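Local structure of MccB protein (Escherichia coli, 6OM4) at residues M1-I11 with T41-A53. The protein takes part in making the peptide-nucleotide antibiotic microcin C7, probably by an ATP-dependent nucleotidyl transfer to the N-formylated MccA peptide. Numbering follows the deposited sequence.
Sequences MDYILGRYVKI and TAYCFITPSSYTA
Y3 and S49 form an antiparallel hydrogen-bonded pair between strand 2-5 and the short strand 49-50. Y3 N gives a nearly straight bond to S49 O (2.8 Å, 173°), from above the carbonyl plane. S49 N returns a bond to Y3 O, this time in the carbonyl plane. A third bond runs from L5 N to F45 O (2.8 Å). It ties the strand to the type I turn from Y43 to I46.

A42 and F45 form the buried part. The F45 ring turns its edge to Y3: CD1 sits 3.8 Å from Y3 CB, and Y3 O lies in the ring plane. L5 CG is anti to the backbone N (chi1 -169°). From there CD1 reaches A42 CB (4.0 Å). I46 closes on L5 from the exposed margin, its CD1 3.5 Å from L5 CD2. F69 of helix 62-74 packs against the rings of both Y3 and F45.

The solvent margins are looser. I4 CD1 grazes P48 CD (4.2 Å), though I4 CG1 lies 3.6 Å from I46 O. S50 N-caps helix 51-58, its OG accepting from A53 N.

Strand 2-5 is the middle of a small three-stranded antiparallel sheet. Direct backbone bonds and apolar packing hold it, and water completes the margins. At the M1-D2 end, one water accepts from Y51 N and donates to M1 O; another accepts from S50 N and donates to D2 OD1. A third donates to L5 O and I46 O, joining two acceptors that cannot bond each other.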
loop_
_atom_site.group_PDB
_atom_site.type_symbol
_atom_site.label_atom_id
_atom_site.label_comp_id
_atom_site.label_asym_id
_atom_site.label_seq_id
_atom_site.Cartn_x
_atom_site.Cartn_y
_atom_site.Cartn_z
ATOM N N MET A 1 15.939 12.620 -25.903
ATOM C CA MET A 1 14.830 12.701 -26.845
ATOM C C MET A 1 14.558 11.356 -27.542
ATOM O O MET A 1 13.784 11.353 -28.451
ATOM C CB MET A 1 15.107 13.762 -27.909
ATOM C CG MET A 1 16.268 13.495 -28.845
ATOM S SD MET A 1 16.288 14.948 -29.960
ATOM C CE MET A 1 17.981 15.513 -29.765
ATOM N N ASP A 2 15.156 10.246 -27.081
ATOM C CA ASP A 2 14.753 8.900 -27.484
ATOM C C ASP A 2 13.635 8.433 -26.547
ATOM O O ASP A 2 13.704 8.622 -25.312
ATOM C CB ASP A 2 15.903 7.882 -27.411
ATOM C CG ASP A 2 16.930 7.996 -28.527
ATOM O OD1 ASP A 2 16.644 8.652 -29.540
ATOM O OD2 ASP A 2 18.013 7.441 -28.356
ATOM N N TYR A 3 12.626 7.803 -27.160
ATOM C CA TYR A 3 11.498 7.189 -26.497
ATOM C C TYR A 3 11.485 5.689 -26.790
ATOM O O TYR A 3 12.001 5.247 -27.846
ATOM C CB TYR A 3 10.192 7.824 -26.974
ATOM C CG TYR A 3 10.013 9.222 -26.447
ATOM C CD1 TYR A 3 9.522 9.430 -25.177
ATOM C CD2 TYR A 3 10.374 10.304 -27.221
ATOM C CE1 TYR A 3 9.327 10.723 -24.699
ATOM C CE2 TYR A 3 10.209 11.587 -26.751
ATOM C CZ TYR A 3 9.706 11.791 -25.483
ATOM O OH TYR A 3 9.512 13.061 -25.022
ATOM N N ILE A 4 10.839 4.920 -25.899
ATOM C CA ILE A 4 10.693 3.485 -26.054
ATOM C C ILE A 4 9.279 3.076 -25.616
ATOM O O ILE A 4 8.703 3.686 -24.712
ATOM C CB ILE A 4 11.779 2.714 -25.277
ATOM C CG1 ILE A 4 11.790 1.230 -25.639
ATOM C CG2 ILE A 4 11.710 2.912 -23.772
ATOM C CD1 ILE A 4 13.097 0.543 -25.264
ATOM N N LEU A 5 8.737 2.064 -26.294
ATOM C CA LEU A 5 7.454 1.479 -25.926
ATOM C C LEU A 5 7.643 0.639 -24.663
ATOM O O LEU A 5 8.514 -0.217 -24.611
ATOM C CB LEU A 5 6.893 0.630 -27.066
ATOM C CG LEU A 5 5.428 0.177 -26.917
ATOM C CD1 LEU A 5 4.473 1.340 -27.052
ATOM C CD2 LEU A 5 5.069 -0.849 -27.954
ATOM N N GLY A 6 6.856 0.937 -23.619
ATOM C CA GLY A 6 6.882 0.123 -22.410
ATOM C C GLY A 6 6.482 -1.325 -22.698
ATOM O O GLY A 6 5.656 -1.599 -23.585
ATOM N N ARG A 7 7.058 -2.271 -21.944
ATOM C CA ARG A 7 6.807 -3.688 -22.165
ATOM C C ARG A 7 5.387 -4.027 -21.688
ATOM O O ARG A 7 4.859 -5.084 -22.023
ATOM C CB ARG A 7 7.845 -4.558 -21.452
ATOM C CG ARG A 7 9.276 -4.366 -21.938
ATOM C CD ARG A 7 9.579 -5.020 -23.263
ATOM N NE ARG A 7 9.319 -6.462 -23.305
ATOM C CZ ARG A 7 10.211 -7.426 -23.120
ATOM N NH1 ARG A 7 11.490 -7.136 -22.946
ATOM N NH2 ARG A 7 9.801 -8.685 -23.047
ATOM N N TYR A 8 4.755 -3.093 -20.971
ATOM C CA TYR A 8 3.426 -3.291 -20.322
ATOM C C TYR A 8 2.301 -2.849 -21.258
ATOM O O TYR A 8 1.115 -2.861 -20.874
ATOM C CB TYR A 8 3.345 -2.596 -18.955
ATOM C CG TYR A 8 3.874 -1.194 -18.985
ATOM C CD1 TYR A 8 3.086 -0.153 -19.420
ATOM C CD2 TYR A 8 5.202 -0.947 -18.706
ATOM C CE1 TYR A 8 3.576 1.128 -19.543
ATOM C CE2 TYR A 8 5.713 0.332 -18.797
ATOM C CZ TYR A 8 4.907 1.365 -19.232
ATOM O OH TYR A 8 5.449 2.609 -19.308
ATOM N N VAL A 9 2.646 -2.514 -22.505
ATOM C CA VAL A 9 1.662 -2.214 -23.533
ATOM C C VAL A 9 1.226 -3.513 -24.213
ATOM O O VAL A 9 2.033 -4.334 -24.606
ATOM C CB VAL A 9 2.221 -1.195 -24.538
ATOM C CG1 VAL A 9 1.211 -0.822 -25.621
ATOM C CG2 VAL A 9 2.663 0.043 -23.781
ATOM N N LYS A 10 -0.090 -3.643 -24.363
ATOM C CA LYS A 10 -0.704 -4.717 -25.120
ATOM C C LYS A 10 -1.793 -4.109 -25.998
ATOM O O LYS A 10 -2.271 -2.996 -25.709
ATOM C CB LYS A 10 -1.287 -5.774 -24.172
ATOM C CG LYS A 10 -2.361 -5.225 -23.234
ATOM C CD LYS A 10 -2.699 -6.182 -22.119
ATOM C CE LYS A 10 -3.136 -7.531 -22.635
ATOM N NZ LYS A 10 -3.940 -8.245 -21.612
ATOM N N ILE A 11 -2.220 -4.867 -27.007
ATOM C CA ILE A 11 -3.135 -4.342 -28.037
ATOM C C ILE A 11 -4.174 -5.413 -28.359
ATOM O O ILE A 11 -3.795 -6.593 -28.481
ATOM C CB ILE A 11 -2.374 -3.925 -29.308
ATOM C CG1 ILE A 11 -1.251 -2.901 -29.083
ATOM C CG2 ILE A 11 -3.342 -3.460 -30.383
ATOM C CD1 ILE A 11 -1.718 -1.566 -28.609
ATOM N N THR A 41 2.343 3.820 -34.985
ATOM C CA THR A 41 3.171 4.743 -34.236
ATOM C C THR A 41 3.925 3.995 -33.123
ATOM O O THR A 41 5.142 4.132 -32.978
ATOM C CB THR A 41 2.349 5.920 -33.689
ATOM O OG1 THR A 41 1.748 6.579 -34.807
ATOM C CG2 THR A 41 3.154 6.927 -32.890
ATOM N N ALA A 42 3.201 3.199 -32.347
ATOM C CA ALA A 42 3.735 2.437 -31.239
ATOM C C ALA A 42 4.914 1.582 -31.710
ATOM O O ALA A 42 6.010 1.539 -31.062
ATOM C CB ALA A 42 2.654 1.579 -30.650
ATOM N N TYR A 43 4.715 0.955 -32.866
ATOM C CA TYR A 43 5.667 0.016 -33.415
ATOM C C TYR A 43 7.016 0.685 -33.708
ATOM O O TYR A 43 8.063 0.026 -33.573
ATOM C CB TYR A 43 5.058 -0.634 -34.650
ATOM C CG TYR A 43 5.910 -1.682 -35.321
ATOM C CD1 TYR A 43 5.913 -2.991 -34.858
ATOM C CD2 TYR A 43 6.640 -1.382 -36.453
ATOM C CE1 TYR A 43 6.616 -3.987 -35.516
ATOM C CE2 TYR A 43 7.361 -2.369 -37.115
ATOM C CZ TYR A 43 7.356 -3.669 -36.639
ATOM O OH TYR A 43 8.066 -4.651 -37.279
ATOM N N CYS A 44 7.004 1.984 -34.055
ATOM C CA CYS A 44 8.234 2.719 -34.306
ATOM C C CYS A 44 9.131 2.791 -33.074
ATOM O O CYS A 44 10.308 3.100 -33.209
ATOM C CB CYS A 44 7.951 4.149 -34.732
ATOM S SG CYS A 44 7.107 4.217 -36.328
ATOM N N PHE A 45 8.569 2.607 -31.881
ATOM C CA PHE A 45 9.330 2.825 -30.657
ATOM C C PHE A 45 9.660 1.513 -29.935
ATOM O O PHE A 45 9.968 1.574 -28.777
ATOM C CB PHE A 45 8.562 3.796 -29.741
ATOM C CG PHE A 45 8.392 5.166 -30.333
ATOM C CD1 PHE A 45 9.408 6.106 -30.247
ATOM C CD2 PHE A 45 7.261 5.485 -31.063
ATOM C CE1 PHE A 45 9.275 7.350 -30.861
ATOM C CE2 PHE A 45 7.133 6.717 -31.677
ATOM C CZ PHE A 45 8.124 7.661 -31.547
ATOM N N ILE A 46 9.624 0.363 -30.617
ATOM C CA ILE A 46 10.034 -0.887 -29.988
ATOM C C ILE A 46 11.491 -0.757 -29.515
ATOM O O ILE A 46 11.860 -1.177 -28.362
ATOM C CB ILE A 46 9.822 -2.085 -30.934
ATOM C CG1 ILE A 46 8.347 -2.323 -31.260
ATOM C CG2 ILE A 46 10.442 -3.340 -30.335
ATOM C CD1 ILE A 46 7.463 -2.338 -30.087
ATOM N N THR A 47 12.327 -0.153 -30.386
ATOM C CA THR A 47 13.714 0.176 -30.086
ATOM C C THR A 47 13.748 1.670 -29.821
ATOM O O THR A 47 12.899 2.392 -30.341
ATOM C CB THR A 47 14.699 -0.197 -31.218
ATOM O OG1 THR A 47 14.527 0.628 -32.376
ATOM C CG2 THR A 47 14.565 -1.640 -31.647
ATOM N N PRO A 48 14.708 2.172 -29.016
ATOM C CA PRO A 48 14.758 3.590 -28.650
ATOM C C PRO A 48 14.837 4.449 -29.916
ATOM O O PRO A 48 15.687 4.229 -30.748
ATOM C CB PRO A 48 16.067 3.736 -27.853
ATOM C CG PRO A 48 16.324 2.337 -27.319
ATOM C CD PRO A 48 15.797 1.403 -28.385
ATOM N N SER A 49 13.950 5.421 -30.032
ATOM C CA SER A 49 13.876 6.215 -31.218
ATOM C C SER A 49 13.422 7.636 -30.880
ATOM O O SER A 49 12.591 7.837 -29.969
ATOM C CB SER A 49 12.943 5.571 -32.189
ATOM O OG SER A 49 12.733 6.443 -33.288
ATOM N N SER A 50 13.937 8.630 -31.622
ATOM C CA SER A 50 13.418 10.003 -31.538
ATOM C C SER A 50 12.064 10.092 -32.265
ATOM O O SER A 50 11.713 9.277 -33.053
ATOM C CB SER A 50 14.372 11.034 -32.098
ATOM O OG SER A 50 14.678 10.740 -33.455
ATOM N N TYR A 51 11.318 11.128 -31.948
ATOM C CA TYR A 51 10.123 11.511 -32.695
ATOM C C TYR A 51 10.422 11.605 -34.183
ATOM O O TYR A 51 9.714 11.042 -34.983
ATOM C CB TYR A 51 9.681 12.885 -32.215
ATOM C CG TYR A 51 8.401 13.405 -32.803
ATOM C CD1 TYR A 51 7.190 13.144 -32.179
ATOM C CD2 TYR A 51 8.406 14.228 -33.909
ATOM C CE1 TYR A 51 5.999 13.658 -32.669
ATOM C CE2 TYR A 51 7.227 14.773 -34.400
ATOM C CZ TYR A 51 6.019 14.468 -33.791
ATOM O OH TYR A 51 4.844 14.976 -34.268
ATOM N N THR A 52 11.501 12.307 -34.550
ATOM C CA THR A 52 11.801 12.480 -36.016
ATOM C C THR A 52 12.209 11.154 -36.681
ATOM O O THR A 52 11.748 10.869 -37.782
ATOM C CB THR A 52 12.804 13.605 -36.296
ATOM O OG1 THR A 52 14.082 13.101 -35.900
ATOM C CG2 THR A 52 12.431 14.888 -35.590
ATOM N N ALA A 53 13.042 10.324 -36.039
ATOM C CA ALA A 53 13.433 9.043 -36.584
ATOM C C ALA A 53 12.216 8.144 -36.817
ATOM O O ALA A 53 12.200 7.397 -37.800
ATOM C CB ALA A 53 14.459 8.360 -35.693
HETATM O O HOH W 1 12.287 12.988 -29.892
HETATM O O HOH W 2 16.469 8.368 -32.723
HETATM O O HOH W 3 10.123 -1.755 -26.261
#